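Local coordinates for protein probable benzoylformate decarboxylase (Rhodococcus jostii, PDB 7ORX) that belongs to the thiamine diphosphate-dependent enzyme family and binds thiamine diphosphate together with a sodium ion, at residues G368-T380 against S420-S433. Numbering follows the deposited sequence.
Sequences GAPDDAIYVNEST and SPDRQVIGLIGDGS. With NA (sodium ion), chain J; TPP (thiamine diphosphate), chain I.
Ile426 and Tyr375 lie side by side and point the same way in two adjacent parallel strands, 374-378 and 425-430, where the packing is tight. Ile426 CD1 reaches Tyr375 CE1 at 3.5 Å and also touches the methyls of Ala369 and Ala373, small residues that leave room for it. On the other face of the sheet Val376 CG2 meets Val425 CG1 at 4.1 Å; beta-branched residues suit these extended positions. Six backbone hydrogen bonds join the strands, from Ile374 N to Gln424 O at one end to Gly430 N to Glu378 O at the other.

The looser, more solvent-accessible side is the type I turn from Pro370 to Ala373 and the loop ahead of strand 425-430, with partly exposed Asp372 and exposed Asp422 at the margin. Arg423 bends at chi3 (69°) and grips one carbonyl side-on: its NE is 2.9 Å and its NH2 3.1 Å from Asp372 O, which lies in the guanidinium plane. Ile374 CG1 lies over one face of the guanidinium, offset toward its rim, 3.5 Å from Arg423 CZ.

At the C-terminal ends the strands open onto the cofactor. Gly430, having no side chain, lets the backbone run close to the diphosphate, its CA 3.1 Å from TPP O1A. Beyond it, Gly432 N and Ser433 N donate to separate diphosphate oxygens, while Asp431 OD1 binds the sodium ion, whose site Asn458 and Thr460 help complete. Asn377 OD1 accepts from Ser379 N, an Asx turn that shapes the chain leading to Thr380.

Within the parallel sheet of this C-terminal thiamine diphosphate-binding domain, strand 398-399 flanks 374-378 and strand 452-457 flanks 425-430; helix 409-418 packs on Val376 and Val425, and helix 503-515 on Ala369 and Ile426.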
ATOM      1  N   GLY C 368     -38.708 -27.310  17.854  1.00 85.26           N
ATOM      2  CA  GLY C 368     -37.965 -28.562  17.573  1.00 83.51           C
ATOM      3  C   GLY C 368     -36.565 -28.569  18.147  1.00 83.75           C
ATOM      4  O   GLY C 368     -36.067 -29.623  18.400  1.00 86.66           O
ATOM      5  N   ALA C 369     -35.920 -27.422  18.306  1.00 82.21           N
ATOM      6  CA  ALA C 369     -34.452 -27.324  18.455  1.00 81.43           C
ATOM      7  C   ALA C 369     -34.119 -27.373  19.927  1.00 82.04           C
ATOM      8  O   ALA C 369     -34.850 -26.826  20.732  1.00 82.19           O
ATOM      9  CB  ALA C 369     -33.914 -26.046  17.867  1.00 80.08           C
ATOM     10  N   PRO C 370     -32.956 -27.946  20.301  1.00 81.74           N
ATOM     11  CA  PRO C 370     -32.533 -27.944  21.702  1.00 81.16           C
ATOM     12  C   PRO C 370     -32.427 -26.536  22.305  1.00 82.18           C
ATOM     13  O   PRO C 370     -32.088 -25.610  21.588  1.00 83.07           O
ATOM     14  CB  PRO C 370     -31.167 -28.606  21.661  1.00 80.76           C
ATOM     15  CG  PRO C 370     -31.165 -29.416  20.385  1.00 81.23           C
ATOM     16  CD  PRO C 370     -32.029 -28.654  19.405  1.00 81.14           C
ATOM     17  N   ASP C 371     -32.708 -26.425  23.616  1.00 83.68           N
ATOM     18  CA  ASP C 371     -32.535 -25.235  24.497  1.00 85.14           C
ATOM     19  C   ASP C 371     -31.253 -24.450  24.122  1.00 83.21           C
ATOM     20  O   ASP C 371     -31.241 -23.216  24.214  1.00 81.44           O
ATOM     21  CB  ASP C 371     -32.491 -25.771  25.940  1.00 91.41           C
ATOM     22  CG  ASP C 371     -32.700 -24.798  27.086  1.00 96.72           C
ATOM     23  OD1 ASP C 371     -33.859 -24.246  27.178  1.00100.83           O
ATOM     24  OD2 ASP C 371     -31.726 -24.650  27.927  1.00 90.46           O
ATOM     25  N   ASP C 372     -30.186 -25.144  23.726  1.00 80.10           N
ATOM     26  CA  ASP C 372     -28.811 -24.595  23.670  1.00 79.74           C
ATOM     27  C   ASP C 372     -28.255 -24.709  22.253  1.00 75.39           C
ATOM     28  O   ASP C 372     -27.024 -24.705  22.100  1.00 75.91           O
ATOM     29  CB  ASP C 372     -27.903 -25.325  24.669  1.00 84.72           C
ATOM     30  CG  ASP C 372     -27.689 -26.825  24.406  1.00 90.20           C
ATOM     31  OD1 ASP C 372     -28.372 -27.403  23.514  1.00 93.02           O
ATOM     32  OD2 ASP C 372     -26.822 -27.416  25.077  1.00 94.16           O
ATOM     33  N   ALA C 373     -29.098 -24.755  21.235  1.00 72.40           N
ATOM     34  CA  ALA C 373     -28.606 -24.760  19.841  1.00 70.76           C
ATOM     35  C   ALA C 373     -27.755 -23.510  19.634  1.00 68.82           C
ATOM     36  O   ALA C 373     -27.996 -22.534  20.327  1.00 70.47           O
ATOM     37  CB  ALA C 373     -29.742 -24.813  18.872  1.00 70.17           C
ATOM     38  N   ILE C 374     -26.826 -23.564  18.693  1.00 65.83           N
ATOM     39  CA  ILE C 374     -26.096 -22.412  18.101  1.00 63.79           C
ATOM     40  C   ILE C 374     -26.664 -22.139  16.709  1.00 62.98           C
ATOM     41  O   ILE C 374     -26.632 -23.069  15.903  1.00 62.65           O
ATOM     42  CB  ILE C 374     -24.599 -22.765  17.982  1.00 63.53           C
ATOM     43  CG1 ILE C 374     -23.985 -23.037  19.355  1.00 63.84           C
ATOM     44  CG2 ILE C 374     -23.847 -21.692  17.221  1.00 62.97           C
ATOM     45  CD1 ILE C 374     -22.578 -23.487  19.316  1.00 63.38           C
ATOM     46  N   TYR C 375     -27.126 -20.925  16.402  1.00 62.31           N
ATOM     47  CA  TYR C 375     -27.669 -20.631  15.055  1.00 62.92           C
ATOM     48  C   TYR C 375     -26.650 -19.835  14.260  1.00 62.59           C
ATOM     49  O   TYR C 375     -26.331 -18.744  14.676  1.00 61.53           O
ATOM     50  CB  TYR C 375     -29.022 -19.915  15.135  1.00 63.46           C
ATOM     51  CG  TYR C 375     -30.074 -20.729  15.846  1.00 64.17           C
ATOM     52  CD1 TYR C 375     -30.804 -21.712  15.203  1.00 65.36           C
ATOM     53  CD2 TYR C 375     -30.288 -20.567  17.195  1.00 64.50           C
ATOM     54  CE1 TYR C 375     -31.758 -22.467  15.880  1.00 66.39           C
ATOM     55  CE2 TYR C 375     -31.213 -21.319  17.888  1.00 65.26           C
ATOM     56  CZ  TYR C 375     -31.967 -22.265  17.236  1.00 66.47           C
ATOM     57  OH  TYR C 375     -32.880 -22.981  17.965  1.00 67.43           O
ATOM     58  N   VAL C 376     -26.202 -20.356  13.128  1.00 63.60           N
ATOM     59  CA  VAL C 376     -25.411 -19.555  12.163  1.00 64.75           C
ATOM     60  C   VAL C 376     -26.353 -19.107  11.044  1.00 67.03           C
ATOM     61  O   VAL C 376     -26.733 -19.931  10.205  1.00 69.22           O
ATOM     62  CB  VAL C 376     -24.204 -20.336  11.634  1.00 65.01           C
ATOM     63  CG1 VAL C 376     -23.448 -19.582  10.562  1.00 64.89           C
ATOM     64  CG2 VAL C 376     -23.252 -20.726  12.752  1.00 65.22           C
ATOM     65  N   ASN C 377     -26.703 -17.826  11.053  1.00 68.90           N
ATOM     66  CA  ASN C 377     -27.701 -17.153  10.190  1.00 71.38           C
ATOM     67  C   ASN C 377     -27.015 -16.468   9.014  1.00 72.97           C
ATOM     68  O   ASN C 377     -26.114 -15.706   9.241  1.00 74.58           O
ATOM     69  CB  ASN C 377     -28.426 -16.088  11.001  1.00 72.42           C
ATOM     70  CG  ASN C 377     -29.672 -15.605  10.317  1.00 76.43           C
ATOM     71  OD1 ASN C 377     -29.647 -15.326   9.129  1.00 82.87           O
ATOM     72  ND2 ASN C 377     -30.777 -15.553  11.034  1.00 78.00           N
ATOM     73  N   GLU C 378     -27.452 -16.705   7.791  1.00 77.36           N
ATOM     74  CA  GLU C 378     -27.027 -15.909   6.617  1.00 80.81           C
ATOM     75  C   GLU C 378     -28.231 -15.839   5.689  1.00 80.88           C
ATOM     76  O   GLU C 378     -28.190 -16.396   4.596  1.00 83.20           O
ATOM     77  CB  GLU C 378     -25.788 -16.530   5.986  1.00 83.24           C
ATOM     78  CG  GLU C 378     -25.127 -15.621   4.954  1.00 88.93           C
ATOM     79  CD  GLU C 378     -23.802 -16.157   4.402  1.00 97.31           C
ATOM     80  OE1 GLU C 378     -22.715 -15.579   4.791  1.00 98.22           O
ATOM     81  OE2 GLU C 378     -23.827 -17.194   3.647  1.00 97.23           O
ATOM     82  N   SER C 379     -29.309 -15.265   6.199  1.00 83.27           N
ATOM     83  CA  SER C 379     -30.650 -15.190   5.555  1.00 83.45           C
ATOM     84  C   SER C 379     -31.069 -13.733   5.662  1.00 83.94           C
ATOM     85  O   SER C 379     -31.548 -13.327   6.760  1.00 84.26           O
ATOM     86  CB  SER C 379     -31.652 -16.104   6.204  1.00 82.77           C
ATOM     87  OG  SER C 379     -32.918 -16.016   5.559  1.00 87.81           O
ATOM     88  N   THR C 380     -30.805 -12.971   4.607  1.00 82.77           N
ATOM     89  CA  THR C 380     -30.664 -11.505   4.712  1.00 83.65           C
ATOM     90  C   THR C 380     -32.043 -10.864   4.891  1.00 84.06           C
ATOM     91  O   THR C 380     -32.126  -9.936   5.713  1.00 84.16           O
ATOM     92  CB  THR C 380     -29.737 -11.018   3.592  1.00 86.11           C
ATOM     93  OG1 THR C 380     -30.073 -11.714   2.408  1.00 82.91           O
ATOM     94  CG2 THR C 380     -28.278 -11.323   3.882  1.00 86.25           C
ATOM     95  N   SER C 420     -17.848 -27.442  18.457  1.00 82.52           N
ATOM     96  CA  SER C 420     -18.987 -27.518  19.410  1.00 85.87           C
ATOM     97  C   SER C 420     -19.375 -28.975  19.624  1.00 86.18           C
ATOM     98  O   SER C 420     -20.325 -29.442  19.021  1.00 86.97           O
ATOM     99  CB  SER C 420     -20.140 -26.657  18.973  1.00 83.29           C
ATOM    100  OG  SER C 420     -20.168 -25.477  19.756  1.00 85.73           O
ATOM    101  N   PRO C 421     -18.700 -29.693  20.557  1.00 86.10           N
ATOM    102  CA  PRO C 421     -18.934 -31.120  20.733  1.00 86.57           C
ATOM    103  C   PRO C 421     -20.297 -31.402  21.395  1.00 88.05           C
ATOM    104  O   PRO C 421     -20.847 -32.392  21.044  1.00 90.13           O
ATOM    105  CB  PRO C 421     -17.736 -31.544  21.603  1.00 85.05           C
ATOM    106  CG  PRO C 421     -17.439 -30.343  22.448  1.00 83.85           C
ATOM    107  CD  PRO C 421     -17.761 -29.163  21.560  1.00 84.43           C
ATOM    108  N   ASP C 422     -20.810 -30.527  22.276  1.00 90.04           N
ATOM    109  CA  ASP C 422     -22.045 -30.783  23.087  1.00 92.83           C
ATOM    110  C   ASP C 422     -23.242 -29.913  22.646  1.00 85.51           C
ATOM    111  O   ASP C 422     -24.183 -29.782  23.443  1.00 85.11           O
ATOM    112  CB  ASP C 422     -21.856 -30.478  24.575  1.00102.98           C
ATOM    113  CG  ASP C 422     -20.513 -30.905  25.126  1.00118.45           C
ATOM    114  OD1 ASP C 422     -20.190 -32.111  24.948  1.00128.53           O
ATOM    115  OD2 ASP C 422     -19.795 -30.025  25.729  1.00131.49           O
ATOM    116  N   ARG C 423     -23.185 -29.219  21.512  1.00 78.19           N
ATOM    117  CA  ARG C 423     -24.238 -28.263  21.144  1.00 73.81           C
ATOM    118  C   ARG C 423     -24.501 -28.431  19.665  1.00 71.88           C
ATOM    119  O   ARG C 423     -23.558 -28.556  18.888  1.00 67.75           O
ATOM    120  CB  ARG C 423     -23.848 -26.823  21.458  1.00 73.10           C
ATOM    121  CG  ARG C 423     -23.651 -26.529  22.942  1.00 73.08           C
ATOM    122  CD  ARG C 423     -23.177 -25.098  23.131  1.00 72.22           C
ATOM    123  NE  ARG C 423     -24.259 -24.201  22.780  1.00 72.60           N
ATOM    124  CZ  ARG C 423     -24.211 -22.874  22.808  1.00 73.44           C
ATOM    125  NH1 ARG C 423     -23.123 -22.257  23.203  1.00 71.40           N
ATOM    126  NH2 ARG C 423     -25.279 -22.157  22.472  1.00 75.74           N
ATOM    127  N   GLN C 424     -25.781 -28.454  19.310  1.00 72.80           N
ATOM    128  CA  GLN C 424     -26.191 -28.599  17.901  1.00 72.29           C
ATOM    129  C   GLN C 424     -26.055 -27.247  17.214  1.00 70.54           C
ATOM    130  O   GLN C 424     -26.665 -26.299  17.681  1.00 69.81           O
ATOM    131  CB  GLN C 424     -27.628 -29.088  17.793  1.00 73.32           C
ATOM    132  CG  GLN C 424     -28.061 -29.254  16.349  1.00 74.64           C
ATOM    133  CD  GLN C 424     -27.285 -30.350  15.657  1.00 74.92           C
ATOM    134  OE1 GLN C 424     -27.491 -31.529  15.931  1.00 77.75           O
ATOM    135  NE2 GLN C 424     -26.421 -29.960  14.728  1.00 73.33           N
ATOM    136  N   VAL C 425     -25.269 -27.170  16.152  1.00 70.01           N
ATOM    137  CA  VAL C 425     -25.262 -25.987  15.258  1.00 68.27           C
ATOM    138  C   VAL C 425     -26.352 -26.186  14.203  1.00 67.61           C
ATOM    139  O   VAL C 425     -26.365 -27.241  13.535  1.00 68.41           O
ATOM    140  CB  VAL C 425     -23.890 -25.768  14.617  1.00 67.25           C
ATOM    141  CG1 VAL C 425     -23.941 -24.664  13.587  1.00 66.84           C
ATOM    142  CG2 VAL C 425     -22.850 -25.453  15.672  1.00 67.77           C
ATOM    143  N   ILE C 426     -27.195 -25.176  14.036  1.00 65.79           N
ATOM    144  CA  ILE C 426     -28.210 -25.110  12.960  1.00 66.15           C
ATOM    145  C   ILE C 426     -27.871 -23.935  12.061  1.00 64.94           C
ATOM    146  O   ILE C 426     -27.887 -22.822  12.540  1.00 65.46           O
ATOM    147  CB  ILE C 426     -29.608 -24.989  13.587  1.00 66.75           C
ATOM    148  CG1 ILE C 426     -29.824 -26.105  14.607  1.00 67.66           C
ATOM    149  CG2 ILE C 426     -30.667 -25.001  12.515  1.00 67.37           C
ATOM    150  CD1 ILE C 426     -31.031 -25.913  15.480  1.00 68.62           C
ATOM    151  N   GLY C 427     -27.574 -24.193  10.800  1.00 65.39           N
ATOM    152  CA  GLY C 427     -27.390 -23.157   9.769  1.00 66.41           C
ATOM    153  C   GLY C 427     -28.731 -22.744   9.205  1.00 68.11           C
ATOM    154  O   GLY C 427     -29.544 -23.650   8.893  1.00 72.53           O
ATOM    155  N   LEU C 428     -29.002 -21.442   9.133  1.00 68.15           N
ATOM    156  CA  LEU C 428     -30.190 -20.920   8.444  1.00 68.42           C
ATOM    157  C   LEU C 428     -29.708 -20.024   7.320  1.00 67.69           C
ATOM    158  O   LEU C 428     -29.410 -18.870   7.600  1.00 68.55           O
ATOM    159  CB  LEU C 428     -31.016 -20.150   9.468  1.00 69.25           C
ATOM    160  CG  LEU C 428     -31.483 -20.958  10.668  1.00 69.30           C
ATOM    161  CD1 LEU C 428     -31.870 -19.986  11.778  1.00 69.18           C
ATOM    162  CD2 LEU C 428     -32.657 -21.889  10.290  1.00 69.91           C
ATOM    163  N   ILE C 429     -29.578 -20.580   6.128  1.00 67.07           N
ATOM    164  CA  ILE C 429     -28.877 -19.958   4.977  1.00 67.26           C
ATOM    165  C   ILE C 429     -29.949 -19.670   3.947  1.00 68.83           C
ATOM    166  O   ILE C 429     -30.771 -20.536   3.741  1.00 69.11           O
ATOM    167  CB  ILE C 429     -27.835 -20.947   4.421  1.00 67.25           C
ATOM    168  CG1 ILE C 429     -27.009 -21.614   5.528  1.00 66.31           C
ATOM    169  CG2 ILE C 429     -26.953 -20.310   3.363  1.00 67.30           C
ATOM    170  CD1 ILE C 429     -26.427 -20.669   6.535  1.00 65.83           C
ATOM    171  N   GLY C 430     -29.921 -18.513   3.304  1.00 70.38           N
ATOM    172  CA  GLY C 430     -30.765 -18.295   2.120  1.00 71.50           C
ATOM    173  C   GLY C 430     -30.272 -19.084   0.920  1.00 72.71           C
ATOM    174  O   GLY C 430     -29.103 -19.469   0.912  1.00 72.37           O
ATOM    175  N   ASP C 431     -31.113 -19.241  -0.102  1.00 74.25           N
ATOM    176  CA  ASP C 431     -30.740 -19.892  -1.387  1.00 75.66           C
ATOM    177  C   ASP C 431     -29.661 -19.087  -2.125  1.00 75.79           C
ATOM    178  O   ASP C 431     -28.849 -19.688  -2.858  1.00 77.48           O
ATOM    179  CB  ASP C 431     -31.983 -20.156  -2.249  1.00 78.62           C
ATOM    180  CG  ASP C 431     -32.790 -18.950  -2.738  1.00 78.69           C
ATOM    181  OD1 ASP C 431     -32.903 -17.908  -1.968  1.00 76.92           O
ATOM    182  OD2 ASP C 431     -33.312 -19.072  -3.882  1.00 77.63           O
ATOM    183  N   GLY C 432     -29.654 -17.774  -1.980  1.00 76.20           N
ATOM    184  CA  GLY C 432     -28.581 -16.932  -2.539  1.00 76.83           C
ATOM    185  C   GLY C 432     -27.258 -17.186  -1.833  1.00 74.73           C
ATOM    186  O   GLY C 432     -26.317 -17.565  -2.517  1.00 73.89           O
ATOM    187  N   SER C 433     -27.221 -16.968  -0.516  1.00 73.29           N
ATOM    188  CA  SER C 433     -26.029 -17.095   0.368  1.00 74.01           C
ATOM    189  C   SER C 433     -25.374 -18.467   0.241  1.00 74.26           C
ATOM    190  O   SER C 433     -24.142 -18.540   0.334  1.00 73.83           O
ATOM    191  CB  SER C 433     -26.405 -16.885   1.783  1.00 73.33           C
ATOM    192  OG  SER C 433     -26.983 -15.598   1.931  1.00 74.86           O
TER
HETATM  193 NA    NA J 602     -33.555 -15.975  -1.298  1.00 66.13          NA
HETATM  194  N1' TPP I 601     -22.047 -10.605  -2.697  1.00 77.55           N
HETATM  195  C2' TPP I 601     -21.521 -10.842  -1.489  1.00 80.67           C
HETATM  196  CM2 TPP I 601     -20.250 -11.623  -1.416  1.00 81.97           C
HETATM  197  N3' TPP I 601     -22.045 -10.422  -0.338  1.00 78.00           N
HETATM  198  C4' TPP I 601     -23.178  -9.704  -0.398  1.00 78.49           C
HETATM  199  N4' TPP I 601     -23.677  -9.290   0.774  1.00 78.57           N
HETATM  200  C5' TPP I 601     -23.820  -9.412  -1.626  1.00 77.74           C
HETATM  201  C6' TPP I 601     -23.178  -9.890  -2.752  1.00 72.67           C
HETATM  202  C7' TPP I 601     -25.117  -8.624  -1.722  1.00 83.19           C
HETATM  203  N3  TPP I 601     -26.294  -9.337  -1.168  1.00 83.33           N
HETATM  204  C2  TPP I 601     -26.881  -8.956  -0.029  1.00 87.60           C
HETATM  205  S1  TPP I 601     -28.271  -9.884   0.356  1.00 84.99           S
HETATM  206  C5  TPP I 601     -28.027 -10.807  -1.097  1.00 91.47           C
HETATM  207  C4  TPP I 601     -26.894 -10.452  -1.756  1.00 88.71           C
HETATM  208  CM4 TPP I 601     -26.350 -11.115  -2.988  1.00 85.90           C
HETATM  209  C6  TPP I 601     -29.041 -11.828  -1.535  1.00 86.98           C
HETATM  210  C7  TPP I 601     -28.861 -13.170  -0.888  1.00 89.35           C
HETATM  211  O7  TPP I 601     -30.118 -13.499  -0.267  1.00 84.16           O
HETATM  212  PA  TPP I 601     -30.472 -14.999   0.147  1.00 78.77           P
HETATM  213  O1A TPP I 601     -29.395 -15.833   0.760  1.00 84.94           O
HETATM  214  O2A TPP I 601     -31.108 -15.562  -1.080  1.00109.98           O
HETATM  215  O3A TPP I 601     -31.548 -14.613   1.272  1.00 76.23           O
HETATM  216  PB  TPP I 601     -32.917 -13.742   1.129  1.00 83.26           P
HETATM  217  O1B TPP I 601     -33.592 -13.713   2.491  1.00 70.48           O
HETATM  218  O2B TPP I 601     -32.528 -12.368   0.628  1.00 64.48           O
HETATM  219  O3B TPP I 601     -33.725 -14.511   0.106  1.00 90.75           O
HETATM  220  O   HOH W   1     -22.808 -19.362   3.148  1.00 77.22           O
HETATM  221  O   HOH W   2     -33.927 -17.187   0.700  1.00 69.51           O